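Local coordinates for tailspike protein (Siphovirus 9NA, PDB 3RIQ), which probably recognises and cleaves the lipopolysaccharide receptor of Salmonella as a trimeric tailspike endorhamnosidase built on a right-handed beta-helix, at residues Asp229-Val235 with Tyr263-Phe267; Gly190-Glu194 with Gly204-Val208; Phe304-His310 with Asp328-Ile333; Ser218-Phe222 with Gly234-Ser240. All blocks are in the same frame, centred on the assembly; numbering follows the deposited sequence.

Contact 1: Asp229-Val235 with Tyr263-Phe267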
loop_
_atom_site.group_PDB
_atom_site.type_symbol
_atom_site.label_atom_id
_atom_site.label_comp_id
_atom_site.label_asym_id
_atom_site.label_seq_id
_atom_site.Cartn_x
_atom_site.Cartn_y
_atom_site.Cartn_z
ATOM N N ASP A 229 -22.883 8.873 1.508
ATOM C CA ASP A 229 -21.944 8.487 2.575
ATOM C C ASP A 229 -21.474 7.028 2.370
ATOM O O ASP A 229 -20.365 6.672 2.769
ATOM C CB ASP A 229 -22.541 8.737 3.955
ATOM C CG ASP A 229 -22.636 10.222 4.252
ATOM O OD1 ASP A 229 -21.715 10.971 3.828
ATOM O OD2 ASP A 229 -23.653 10.654 4.844
ATOM N N ASP A 230 -22.292 6.244 1.658
ATOM C CA ASP A 230 -21.966 4.887 1.217
ATOM C C ASP A 230 -20.653 4.764 0.435
ATOM O O ASP A 230 -20.037 3.671 0.394
ATOM C CB ASP A 230 -23.027 4.319 0.241
ATOM C CG ASP A 230 -24.476 4.658 0.583
ATOM O OD1 ASP A 230 -24.802 5.772 1.041
ATOM O OD2 ASP A 230 -25.322 3.774 0.251
ATOM N N HIS A 231 -20.245 5.843 -0.250
ATOM C CA HIS A 231 -19.081 5.770 -1.147
ATOM C C HIS A 231 -19.233 4.657 -2.174
ATOM O O HIS A 231 -18.268 3.925 -2.470
ATOM C CB HIS A 231 -17.778 5.708 -0.315
ATOM C CG HIS A 231 -17.391 7.060 0.215
ATOM N ND1 HIS A 231 -18.060 7.648 1.269
ATOM C CD2 HIS A 231 -16.478 7.972 -0.208
ATOM C CE1 HIS A 231 -17.595 8.870 1.465
ATOM N NE2 HIS A 231 -16.623 9.086 0.592
ATOM N N ASP A 232 -20.445 4.579 -2.752
ATOM C CA ASP A 232 -20.779 3.547 -3.734
ATOM C C ASP A 232 -20.685 4.209 -5.115
ATOM O O ASP A 232 -21.627 4.847 -5.568
ATOM C CB ASP A 232 -22.200 3.009 -3.433
ATOM C CG ASP A 232 -22.566 1.782 -4.236
ATOM O OD1 ASP A 232 -21.851 1.397 -5.184
ATOM O OD2 ASP A 232 -23.594 1.177 -3.856
ATOM N N GLY A 233 -19.520 4.074 -5.762
ATOM C CA GLY A 233 -19.239 4.749 -7.046
ATOM C C GLY A 233 -17.758 5.055 -7.137
ATOM O O GLY A 233 -17.110 5.317 -6.104
ATOM N N GLY A 234 -17.236 5.069 -8.366
ATOM C CA GLY A 234 -15.834 5.426 -8.606
ATOM C C GLY A 234 -15.092 4.442 -9.472
ATOM O O GLY A 234 -15.678 3.820 -10.360
ATOM N N VAL A 235 -13.784 4.317 -9.239
ATOM C CA VAL A 235 -12.932 3.485 -10.100
ATOM C C VAL A 235 -11.982 2.686 -9.219
ATOM O O VAL A 235 -11.353 3.245 -8.312
ATOM C CB VAL A 235 -12.079 4.336 -11.091
ATOM C CG1 VAL A 235 -11.186 3.433 -11.937
ATOM C CG2 VAL A 235 -12.983 5.239 -11.952
ATOM N N TYR A 263 -19.224 13.941 -5.873
ATOM C CA TYR A 263 -19.049 13.807 -4.432
ATOM C C TYR A 263 -18.910 12.380 -4.001
ATOM O O TYR A 263 -19.499 11.470 -4.611
ATOM C CB TYR A 263 -20.282 14.384 -3.668
ATOM C CG TYR A 263 -20.386 15.892 -3.747
ATOM C CD1 TYR A 263 -19.854 16.705 -2.738
ATOM C CD2 TYR A 263 -21.008 16.516 -4.834
ATOM C CE1 TYR A 263 -19.910 18.093 -2.819
ATOM C CE2 TYR A 263 -21.089 17.901 -4.916
ATOM C CZ TYR A 263 -20.527 18.687 -3.897
ATOM O OH TYR A 263 -20.585 20.039 -3.970
ATOM N N ARG A 264 -18.112 12.167 -2.955
ATOM C CA ARG A 264 -18.148 10.893 -2.234
ATOM C C ARG A 264 -17.896 9.629 -3.075
ATOM O O ARG A 264 -18.625 8.623 -2.979
ATOM C CB ARG A 264 -19.462 10.791 -1.416
ATOM C CG ARG A 264 -19.462 11.841 -0.292
ATOM C CD ARG A 264 -20.711 11.787 0.581
ATOM N NE ARG A 264 -21.956 12.100 -0.118
ATOM C CZ ARG A 264 -23.084 12.477 0.493
ATOM N NH1 ARG A 264 -23.135 12.553 1.822
ATOM N NH2 ARG A 264 -24.163 12.761 -0.222
ATOM N N LEU A 265 -16.891 9.706 -3.949
ATOM C CA LEU A 265 -16.499 8.547 -4.761
ATOM C C LEU A 265 -15.234 7.922 -4.172
ATOM O O LEU A 265 -14.541 8.545 -3.327
ATOM C CB LEU A 265 -16.240 8.983 -6.217
ATOM C CG LEU A 265 -17.484 9.592 -6.898
ATOM C CD1 LEU A 265 -17.107 10.181 -8.272
ATOM C CD2 LEU A 265 -18.604 8.546 -7.080
ATOM N N VAL A 266 -14.929 6.702 -4.624
ATOM C CA VAL A 266 -13.689 6.012 -4.251
ATOM C C VAL A 266 -12.849 5.761 -5.494
ATOM O O VAL A 266 -13.362 5.227 -6.497
ATOM C CB VAL A 266 -13.996 4.643 -3.581
ATOM C CG1 VAL A 266 -12.664 3.898 -3.269
ATOM C CG2 VAL A 266 -14.818 4.826 -2.305
ATOM N N PHE A 267 -11.580 6.175 -5.435
ATOM C CA PHE A 267 -10.610 5.899 -6.485
ATOM C C PHE A 267 -9.507 5.094 -5.820
ATOM O O PHE A 267 -8.752 5.644 -4.990
ATOM C CB PHE A 267 -10.061 7.212 -7.070
ATOM C CG PHE A 267 -11.142 8.110 -7.636
ATOM C CD1 PHE A 267 -11.600 7.915 -8.939
ATOM C CD2 PHE A 267 -11.771 9.106 -6.840
ATOM C CE1 PHE A 267 -12.608 8.734 -9.463
ATOM C CE2 PHE A 267 -12.808 9.917 -7.367
ATOM C CZ PHE A 267 -13.217 9.726 -8.677
HETATM O O HOH W 1 -24.771 13.176 4.535
#
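Neighbouring coils of a right-handed beta-helix meet here, where two turns run into their parallel strands: residues 229-235 lead into strand 234-236 and residues 263-267 into strand 266-273. The strand part is gripped by backbone bonds. Val266 N gives a nearly straight bond to Gly233 O (3.0 Å, 167°), and Val235 N reaches Val266 O at 2.9 Å, pairing Gly234 with Val266 and Val235 with Phe267. Gly233 and Gly234 have backbone angles that crowd any side chain, and the CD2 methyl of Leu265 packs 3.6 Å from Gly233 C. In the turns, the CB of Arg264 sits over one face of the His231 ring, a CH-pi contact 4.0 Å from the centroid, while Val266 CG2 lies near the ring plane at its edge. The rotation of that ring is fixed from two ends: ND1 donates in the ring plane to Asp229 O (2.9 Å), and NE2 is hydrogen-bonded to the carbonyl of Gln309, two coils further on. Further out the Arg264 chain bends at chi3 (-64°), which brings its guanidinium to Asp229; a second carboxylate, that of Asp226, takes NH2. Lys213 of a second subunit pairs with Asp230 and Asp232, so this turn also faces the trimer interface. The Asp229 carboxylate stands almost perpendicular to the guanidinium, and its OD1 forms a salt bridge with Arg264 NH1 at 2.9 Å, though its hydrogen bond is bent and weak.

Contact 2: Gly190-Glu194 with Gly204-Val208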
loop_
_atom_site.group_PDB
_atom_site.type_symbol
_atom_site.label_atom_id
_atom_site.label_comp_id
_atom_site.label_asym_id
_atom_site.label_seq_id
_atom_site.Cartn_x
_atom_site.Cartn_y
_atom_site.Cartn_z
ATOM N N GLY A 190 -13.231 7.142 -22.186
ATOM C CA GLY A 190 -13.547 5.707 -22.396
ATOM C C GLY A 190 -14.917 5.299 -21.865
ATOM O O GLY A 190 -15.765 4.766 -22.615
ATOM N N ILE A 191 -15.145 5.563 -20.579
ATOM C CA ILE A 191 -16.434 5.300 -19.961
ATOM C C ILE A 191 -16.885 6.577 -19.305
ATOM O O ILE A 191 -16.126 7.151 -18.497
ATOM C CB ILE A 191 -16.319 4.218 -18.850
ATOM C CG1 ILE A 191 -15.744 2.889 -19.382
ATOM C CG2 ILE A 191 -17.694 4.024 -18.165
ATOM C CD1 ILE A 191 -16.543 2.192 -20.295
ATOM N N THR A 192 -18.102 7.022 -19.591
ATOM C CA THR A 192 -18.609 8.258 -18.989
ATOM C C THR A 192 -19.930 8.008 -18.299
ATOM O O THR A 192 -20.826 7.402 -18.890
ATOM C CB THR A 192 -18.861 9.350 -20.079
ATOM O OG1 THR A 192 -17.666 9.629 -20.798
ATOM C CG2 THR A 192 -19.426 10.652 -19.467
ATOM N N PHE A 193 -20.073 8.508 -17.067
ATOM C CA PHE A 193 -21.361 8.462 -16.357
ATOM C C PHE A 193 -21.908 9.881 -16.334
ATOM O O PHE A 193 -21.417 10.750 -15.577
ATOM C CB PHE A 193 -21.207 7.868 -14.957
ATOM C CG PHE A 193 -20.588 6.508 -14.961
ATOM C CD1 PHE A 193 -21.317 5.414 -15.452
ATOM C CD2 PHE A 193 -19.276 6.312 -14.490
ATOM C CE1 PHE A 193 -20.773 4.133 -15.480
ATOM C CE2 PHE A 193 -18.722 5.006 -14.493
ATOM C CZ PHE A 193 -19.477 3.932 -14.988
ATOM N N GLU A 194 -22.867 10.150 -17.233
ATOM C CA GLU A 194 -23.351 11.512 -17.498
ATOM C C GLU A 194 -24.708 11.720 -16.837
ATOM O O GLU A 194 -25.716 11.220 -17.357
ATOM C CB GLU A 194 -23.482 11.676 -19.016
ATOM C CG GLU A 194 -23.963 13.037 -19.471
ATOM C CD GLU A 194 -24.270 13.044 -20.948
ATOM O OE1 GLU A 194 -24.916 12.138 -21.436
ATOM O OE2 GLU A 194 -23.861 13.965 -21.650
ATOM N N GLY A 204 -23.706 4.743 -7.530
ATOM C CA GLY A 204 -23.421 3.336 -7.736
ATOM C C GLY A 204 -22.710 3.005 -9.037
ATOM O O GLY A 204 -22.592 1.840 -9.367
ATOM N N ASN A 205 -22.275 4.018 -9.798
ATOM C CA ASN A 205 -21.693 3.818 -11.118
ATOM C C ASN A 205 -20.196 3.651 -10.921
ATOM O O ASN A 205 -19.515 4.508 -10.291
ATOM C CB ASN A 205 -21.976 5.013 -12.004
ATOM C CG ASN A 205 -23.451 5.146 -12.319
ATOM O OD1 ASN A 205 -24.136 4.133 -12.569
ATOM N ND2 ASN A 205 -23.921 6.394 -12.409
ATOM N N LYS A 206 -19.672 2.534 -11.389
ATOM C CA LYS A 206 -18.276 2.170 -11.087
ATOM C C LYS A 206 -17.601 1.394 -12.216
ATOM O O LYS A 206 -18.282 0.653 -12.965
ATOM C CB LYS A 206 -18.207 1.401 -9.770
ATOM C CG LYS A 206 -18.741 0.040 -9.756
ATOM C CD LYS A 206 -18.693 -0.505 -8.320
ATOM C CE LYS A 206 -19.556 0.383 -7.408
ATOM N NZ LYS A 206 -19.618 -0.061 -6.025
ATOM N N VAL A 207 -16.291 1.554 -12.331
ATOM C CA VAL A 207 -15.467 0.714 -13.198
ATOM C C VAL A 207 -14.513 -0.043 -12.280
ATOM O O VAL A 207 -13.869 0.571 -11.400
ATOM C CB VAL A 207 -14.676 1.595 -14.192
ATOM C CG1 VAL A 207 -13.729 0.755 -15.113
ATOM C CG2 VAL A 207 -15.676 2.449 -15.053
ATOM N N VAL A 208 -14.367 -1.356 -12.498
ATOM C CA VAL A 208 -13.440 -2.187 -11.692
ATOM C C VAL A 208 -12.637 -3.084 -12.611
ATOM O O VAL A 208 -13.226 -3.921 -13.301
ATOM C CB VAL A 208 -14.244 -3.087 -10.691
ATOM C CG1 VAL A 208 -13.282 -3.969 -9.867
ATOM C CG2 VAL A 208 -15.155 -2.222 -9.795
#
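Strand 184-194 and strand 206-208 face each other without pairing: the alpha carbons nearest across the gap, those of Phe193 and Asn205, are 7.0 Å apart, and Ile191 and Val207 are further still at 8.2 Å. The chain turns a corner at Gly190 and Ile191, and the side chains of Ile191, Phe193, Asn205 and Val207 all set out toward the opposite segment. The two backbones are joined by side chains alone. Phe193 carries most of the contact. Its CG stands beside the backbone N (chi1 -56°), and the ring is thereby laid flat against Asn205, whose CB sits over the ring centre in a CH-pi contact, 3.6 Å from the centroid. The amide of Asn205 is almost parallel to the ring, 11° between planes, and the two side chains slide past each other in opposite directions. That amide is held by partners elsewhere: OD1 accepts from Ile176 N, and ND2 donates to Cys173 O and Asn225 OD1. At the ring edge, Val207 CG2 lies near the plane, 4.0 Å from Phe193 CE2. The same methyl meets Ile191 CG2 at 4.0 Å, the two branched side chains crossing at a slant, so one valine branch touches both residues. Phe222 of strand 220-223 adds another ring against Phe193. Inward-facing residues from two walls of one coil, meshed across the lumen, are the hallmark of a right-handed parallel beta-helix.

Contact 3: Phe304-His310 with Asp328-Ile333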
loop_
_atom_site.group_PDB
_atom_site.type_symbol
_atom_site.label_atom_id
_atom_site.label_comp_id
_atom_site.label_asym_id
_atom_site.label_seq_id
_atom_site.Cartn_x
_atom_site.Cartn_y
_atom_site.Cartn_z
ATOM N N PHE A 304 -13.040 26.034 -4.806
ATOM C CA PHE A 304 -12.027 24.995 -4.537
ATOM C C PHE A 304 -12.236 24.311 -3.199
ATOM O O PHE A 304 -11.446 23.452 -2.830
ATOM C CB PHE A 304 -10.559 25.475 -4.653
ATOM C CG PHE A 304 -10.214 26.109 -5.974
ATOM C CD1 PHE A 304 -10.463 25.442 -7.178
ATOM C CD2 PHE A 304 -9.609 27.379 -6.011
ATOM C CE1 PHE A 304 -10.102 26.017 -8.398
ATOM C CE2 PHE A 304 -9.235 27.993 -7.245
ATOM C CZ PHE A 304 -9.483 27.310 -8.443
ATOM N N GLN A 305 -13.294 24.670 -2.469
ATOM C CA GLN A 305 -13.462 24.150 -1.092
ATOM C C GLN A 305 -14.772 23.382 -0.858
ATOM O O GLN A 305 -15.267 23.287 0.276
ATOM C CB GLN A 305 -13.291 25.295 -0.077
ATOM C CG GLN A 305 -11.950 25.986 -0.217
ATOM C CD GLN A 305 -11.681 27.035 0.838
ATOM O OE1 GLN A 305 -12.552 27.396 1.638
ATOM N NE2 GLN A 305 -10.455 27.561 0.825
ATOM N N LEU A 306 -15.339 22.809 -1.920
ATOM C CA LEU A 306 -16.551 22.004 -1.723
ATOM C C LEU A 306 -16.238 20.786 -0.866
ATOM O O LEU A 306 -15.136 20.225 -0.986
ATOM C CB LEU A 306 -17.120 21.544 -3.084
ATOM C CG LEU A 306 -17.762 22.665 -3.917
ATOM C CD1 LEU A 306 -17.945 22.266 -5.397
ATOM C CD2 LEU A 306 -19.106 23.085 -3.261
ATOM N N PRO A 307 -17.213 20.309 -0.064
ATOM C CA PRO A 307 -16.953 19.141 0.768
ATOM C C PRO A 307 -17.126 17.824 -0.012
ATOM O O PRO A 307 -18.065 17.061 0.186
ATOM C CB PRO A 307 -17.950 19.309 1.920
ATOM C CG PRO A 307 -19.197 19.909 1.216
ATOM C CD PRO A 307 -18.571 20.856 0.172
ATOM N N THR A 308 -16.203 17.590 -0.924
ATOM C CA THR A 308 -16.331 16.446 -1.826
ATOM C C THR A 308 -16.183 15.101 -1.118
ATOM O O THR A 308 -16.810 14.130 -1.549
ATOM C CB THR A 308 -15.374 16.570 -3.017
ATOM O OG1 THR A 308 -14.056 16.915 -2.544
ATOM C CG2 THR A 308 -15.863 17.685 -3.956
ATOM N N GLN A 309 -15.338 15.010 -0.072
ATOM C CA GLN A 309 -15.222 13.756 0.729
ATOM C C GLN A 309 -14.922 12.535 -0.139
ATOM O O GLN A 309 -15.474 11.468 0.084
ATOM C CB GLN A 309 -16.514 13.491 1.523
ATOM C CG GLN A 309 -16.801 14.488 2.673
ATOM C CD GLN A 309 -17.780 13.876 3.691
ATOM O OE1 GLN A 309 -17.414 12.961 4.457
ATOM N NE2 GLN A 309 -19.015 14.335 3.680
ATOM N N HIS A 310 -14.058 12.681 -1.142
ATOM C CA HIS A 310 -13.608 11.517 -1.888
ATOM C C HIS A 310 -12.584 10.740 -1.060
ATOM O O HIS A 310 -11.930 11.282 -0.149
ATOM C CB HIS A 310 -12.986 11.931 -3.221
ATOM C CG HIS A 310 -13.931 12.641 -4.145
ATOM N ND1 HIS A 310 -15.112 12.077 -4.587
ATOM C CD2 HIS A 310 -13.813 13.831 -4.784
ATOM C CE1 HIS A 310 -15.698 12.912 -5.434
ATOM N NE2 HIS A 310 -14.934 13.989 -5.564
ATOM N N ASP A 328 -9.152 19.003 -5.598
ATOM C CA ASP A 328 -9.533 20.186 -4.776
ATOM C C ASP A 328 -10.571 19.714 -3.747
ATOM O O ASP A 328 -10.728 18.515 -3.512
ATOM C CB ASP A 328 -10.060 21.374 -5.621
ATOM C CG ASP A 328 -11.470 21.139 -6.165
ATOM O OD1 ASP A 328 -11.869 19.955 -6.240
ATOM O OD2 ASP A 328 -12.172 22.130 -6.508
ATOM N N GLY A 329 -11.311 20.656 -3.196
ATOM C CA GLY A 329 -12.338 20.372 -2.216
ATOM C C GLY A 329 -11.749 20.110 -0.838
ATOM O O GLY A 329 -10.552 20.336 -0.577
ATOM N N GLN A 330 -12.617 19.709 0.068
ATOM C CA GLN A 330 -12.196 19.441 1.445
ATOM C C GLN A 330 -12.807 18.182 1.973
ATOM O O GLN A 330 -13.713 17.627 1.366
ATOM C CB GLN A 330 -12.535 20.622 2.368
ATOM C CG GLN A 330 -14.046 20.931 2.533
ATOM C CD GLN A 330 -14.254 22.037 3.571
ATOM O OE1 GLN A 330 -13.988 21.837 4.778
ATOM N NE2 GLN A 330 -14.631 23.217 3.114
ATOM N N LYS A 331 -12.248 17.722 3.088
ATOM C CA LYS A 331 -12.640 16.489 3.766
ATOM C C LYS A 331 -12.409 15.250 2.895
ATOM O O LYS A 331 -12.984 14.192 3.150
ATOM C CB LYS A 331 -14.094 16.559 4.240
ATOM C CG LYS A 331 -14.311 17.624 5.310
ATOM C CD LYS A 331 -15.803 17.762 5.678
ATOM C CE LYS A 331 -16.141 16.753 6.810
ATOM N NZ LYS A 331 -17.565 16.496 7.088
ATOM N N ASN A 332 -11.511 15.365 1.932
ATOM C CA ASN A 332 -11.036 14.186 1.194
ATOM C C ASN A 332 -10.006 13.424 2.010
ATOM O O ASN A 332 -9.298 14.024 2.821
ATOM C CB ASN A 332 -10.399 14.595 -0.132
ATOM C CG ASN A 332 -11.331 15.418 -1.019
ATOM O OD1 ASN A 332 -12.366 14.944 -1.473
ATOM N ND2 ASN A 332 -10.955 16.661 -1.281
ATOM N N ILE A 333 -9.903 12.119 1.788
ATOM C CA ILE A 333 -8.837 11.262 2.370
ATOM C C ILE A 333 -7.991 10.744 1.229
ATOM O O ILE A 333 -8.521 10.154 0.303
ATOM C CB ILE A 333 -9.432 10.106 3.224
ATOM C CG1 ILE A 333 -10.151 10.691 4.430
ATOM C CG2 ILE A 333 -8.328 9.117 3.636
ATOM C CD1 ILE A 333 -10.998 9.681 5.214
HETATM O O HOH W 2 -14.400 22.607 -4.767
HETATM O O HOH W 3 -12.885 17.269 -5.524
HETATM O O HOH W 4 -16.949 13.550 7.456
HETATM O O HOH W 5 -14.726 12.220 4.994
HETATM O O HOH W 6 -13.156 11.398 2.517
#
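Successive turns of the beta-helix stack here as two irregular loops, residues 304-310 before strand 311-318 and residues 328-333 before strand 333-340. Asn332 reaches from one turn into the other: its OD1 accepts from Thr308 OG1 (2.8 Å) and from His310 N (2.8 Å), both in the plane of the amide carbonyl and on lone pairs. Two donors thus fix the rotation of the amide, which lies alongside the His310 ring with 8° between planes. The ring itself is held by a neighbouring turn, ND1 accepting from Leu265 N. Gln330 repeats the theme. With CG lodged between the backbone N and the carbonyl carbon (chi1 64°), NE2 donates an almost straight bond to Gln305 O (2.9 Å, 172°), which lies in its amide plane. Backbone bonds fill the intervals: Gly329 N to Phe304 O, Gln330 N to Leu306 O at 2.8 Å, and Ile333 N to His310 O at 2.9 Å, where the strands begin. Asp328 OD2 lies at the edge of the Phe304 ring, 3.8 Å from CD1; backbone N-H groups hold this carboxylate, Ala284 at OD1 and Asp285 at OD2. Outside, the Gln309 and Lys331 side chains run together, and a water joins Gln309 OE1 to Lys331 NZ. Asn354 of the following turn bonds likewise to Gly329 O and Asn332 N, so side-chain amides link successive turns, as is known from parallel beta-helices.

Contact 4: Ser218-Phe222 with Gly234-Ser240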
loop_
_atom_site.group_PDB
_atom_site.type_symbol
_atom_site.label_atom_id
_atom_site.label_comp_id
_atom_site.label_asym_id
_atom_site.label_seq_id
_atom_site.Cartn_x
_atom_site.Cartn_y
_atom_site.Cartn_z
ATOM N N SER A 218 -10.753 11.367 -20.907
ATOM C CA SER A 218 -10.206 10.749 -19.707
ATOM C C SER A 218 -10.674 9.297 -19.692
ATOM O O SER A 218 -11.739 8.991 -20.249
ATOM C CB SER A 218 -10.661 11.513 -18.455
ATOM O OG SER A 218 -10.222 12.876 -18.488
ATOM N N ALA A 219 -9.916 8.371 -19.089
ATOM C CA ALA A 219 -10.323 6.974 -19.246
ATOM C C ALA A 219 -11.733 6.741 -18.687
ATOM O O ALA A 219 -12.563 6.045 -19.320
ATOM C CB ALA A 219 -9.329 6.019 -18.617
ATOM N N VAL A 220 -12.006 7.314 -17.514
ATOM C CA VAL A 220 -13.349 7.291 -16.926
ATOM C C VAL A 220 -13.667 8.701 -16.521
ATOM O O VAL A 220 -12.807 9.389 -15.940
ATOM C CB VAL A 220 -13.450 6.344 -15.690
ATOM C CG1 VAL A 220 -14.899 6.257 -15.229
ATOM C CG2 VAL A 220 -12.876 4.941 -16.004
ATOM N N LEU A 221 -14.911 9.136 -16.813
ATOM C CA LEU A 221 -15.348 10.509 -16.544
ATOM C C LEU A 221 -16.684 10.497 -15.796
ATOM O O LEU A 221 -17.631 9.790 -16.211
ATOM C CB LEU A 221 -15.498 11.256 -17.879
ATOM C CG LEU A 221 -16.043 12.691 -17.772
ATOM C CD1 LEU A 221 -15.026 13.586 -17.088
ATOM C CD2 LEU A 221 -16.360 13.222 -19.135
ATOM N N PHE A 222 -16.742 11.214 -14.677
ATOM C CA PHE A 222 -17.971 11.347 -13.848
ATOM C C PHE A 222 -18.579 12.749 -13.962
ATOM O O PHE A 222 -17.857 13.747 -13.850
ATOM C CB PHE A 222 -17.670 11.083 -12.369
ATOM C CG PHE A 222 -17.255 9.665 -12.087
ATOM C CD1 PHE A 222 -18.196 8.698 -11.729
ATOM C CD2 PHE A 222 -15.928 9.263 -12.273
ATOM C CE1 PHE A 222 -17.825 7.362 -11.513
ATOM C CE2 PHE A 222 -15.557 7.926 -12.049
ATOM C CZ PHE A 222 -16.500 6.984 -11.689
ATOM N N GLY A 234 -17.236 5.069 -8.366
ATOM C CA GLY A 234 -15.834 5.426 -8.606
ATOM C C GLY A 234 -15.092 4.442 -9.472
ATOM O O GLY A 234 -15.678 3.820 -10.360
ATOM N N VAL A 235 -13.784 4.317 -9.239
ATOM C CA VAL A 235 -12.932 3.485 -10.100
ATOM C C VAL A 235 -11.982 2.686 -9.219
ATOM O O VAL A 235 -11.353 3.245 -8.312
ATOM C CB VAL A 235 -12.079 4.336 -11.091
ATOM C CG1 VAL A 235 -11.186 3.433 -11.937
ATOM C CG2 VAL A 235 -12.983 5.239 -11.952
ATOM N N ARG A 236 -11.838 1.382 -9.525
ATOM C CA ARG A 236 -10.895 0.520 -8.787
ATOM C C ARG A 236 -10.114 -0.366 -9.745
ATOM O O ARG A 236 -10.714 -0.882 -10.700
ATOM C CB ARG A 236 -11.645 -0.340 -7.756
ATOM C CG ARG A 236 -10.730 -1.298 -6.992
ATOM C CD ARG A 236 -11.391 -1.951 -5.792
ATOM N NE ARG A 236 -12.662 -2.655 -6.035
ATOM C CZ ARG A 236 -12.762 -3.947 -6.364
ATOM N NH1 ARG A 236 -11.651 -4.656 -6.623
ATOM N NH2 ARG A 236 -13.972 -4.538 -6.442
ATOM N N ASP A 237 -8.793 -0.497 -9.512
ATOM C CA ASP A 237 -7.943 -1.487 -10.253
ATOM C C ASP A 237 -7.956 -1.243 -11.756
ATOM O O ASP A 237 -8.244 -2.173 -12.539
ATOM C CB ASP A 237 -8.400 -2.923 -9.979
ATOM C CG ASP A 237 -8.266 -3.324 -8.529
ATOM O OD1 ASP A 237 -7.404 -2.769 -7.823
ATOM O OD2 ASP A 237 -9.020 -4.233 -8.099
ATOM N N LEU A 238 -7.662 -0.006 -12.171
ATOM C CA LEU A 238 -7.659 0.342 -13.601
ATOM C C LEU A 238 -6.261 0.802 -14.026
ATOM O O LEU A 238 -5.569 1.497 -13.269
ATOM C CB LEU A 238 -8.650 1.505 -13.844
ATOM C CG LEU A 238 -8.743 2.002 -15.285
ATOM C CD1 LEU A 238 -9.391 0.953 -16.196
ATOM C CD2 LEU A 238 -9.523 3.321 -15.325
ATOM N N ILE A 239 -5.867 0.433 -15.240
ATOM C CA ILE A 239 -4.680 1.052 -15.900
ATOM C C ILE A 239 -5.233 2.015 -16.947
ATOM O O ILE A 239 -6.024 1.601 -17.798
ATOM C CB ILE A 239 -3.765 -0.016 -16.559
ATOM C CG1 ILE A 239 -3.229 -0.986 -15.494
ATOM C CG2 ILE A 239 -2.646 0.675 -17.313
ATOM C CD1 ILE A 239 -2.510 -2.182 -16.060
ATOM N N SER A 240 -4.828 3.282 -16.898
ATOM C CA SER A 240 -5.246 4.309 -17.867
ATOM C C SER A 240 -4.001 4.678 -18.653
ATOM O O SER A 240 -3.025 5.206 -18.062
ATOM C CB SER A 240 -5.771 5.523 -17.106
ATOM O OG SER A 240 -6.046 6.590 -17.992
#
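The bumps that meet between strands 220-222 and 234-236 are the branched ends of valines. Val220 and Val235 reach toward each other tip to tip, with Val235 CG2 3.9 Å from Val220 CB and about as far from CG1, so that this one methyl settles against the fork of Val220. The strand axes stay 8.6 Å apart and run at 155°, a separation that side chains, not backbone bonds, must fill. The other branch of Val220, CG2, turns to Leu238 and meets its CD2 at 3.8 Å, the side chains crossing at a slant. Val220 is therefore a wedge entering the hollow between Val235 and Leu238, a hollow that opens because the chain turns a corner at Asp237 and sends the two residues in from different sides. At one end Phe222 broadens the fit: its CE2 meets the CG2 methyl of Val235 in the ring plane (3.7 Å), while CZ comes within 3.5 Å of Gly234 CA, the ring resting directly on the backbone. Phe193, Leu265 and Phe267 pack round the same ring. At the other end the small Ala219 CB fits against Ser240, 3.4 Å from OG. With OG opposite the backbone N (chi1 173°), that hydroxyl touches the methyl, and it is bonded to Gly247 O. Small and branched residues interlocked between facing walls form the lumen packing of a right-handed parallel beta-helix.

How the contacts relate
One solenoid is held in two ways. Contacts 2 and 4 are buried and span the lumen, mainly by apolar and CH-pi packing, without hydrogen bonds between their segments; their centres lie about 8 Å apart, and the Phe193 and Phe222 rings join them. Contact 1, also largely buried, shares Gly234 and Val235 with contact 4, yet runs along the helix axis from coil to coil, so backbone bonds lead at its strand end and charge pairs at its turn. Contact 3 is likewise coil to coil but only partly buried, and amides and waters replace apolar groups. His231 NE2 to Gln309 O links contacts 1 and 3, while Asp232 to Lys206 ties contact 1 to contact 2.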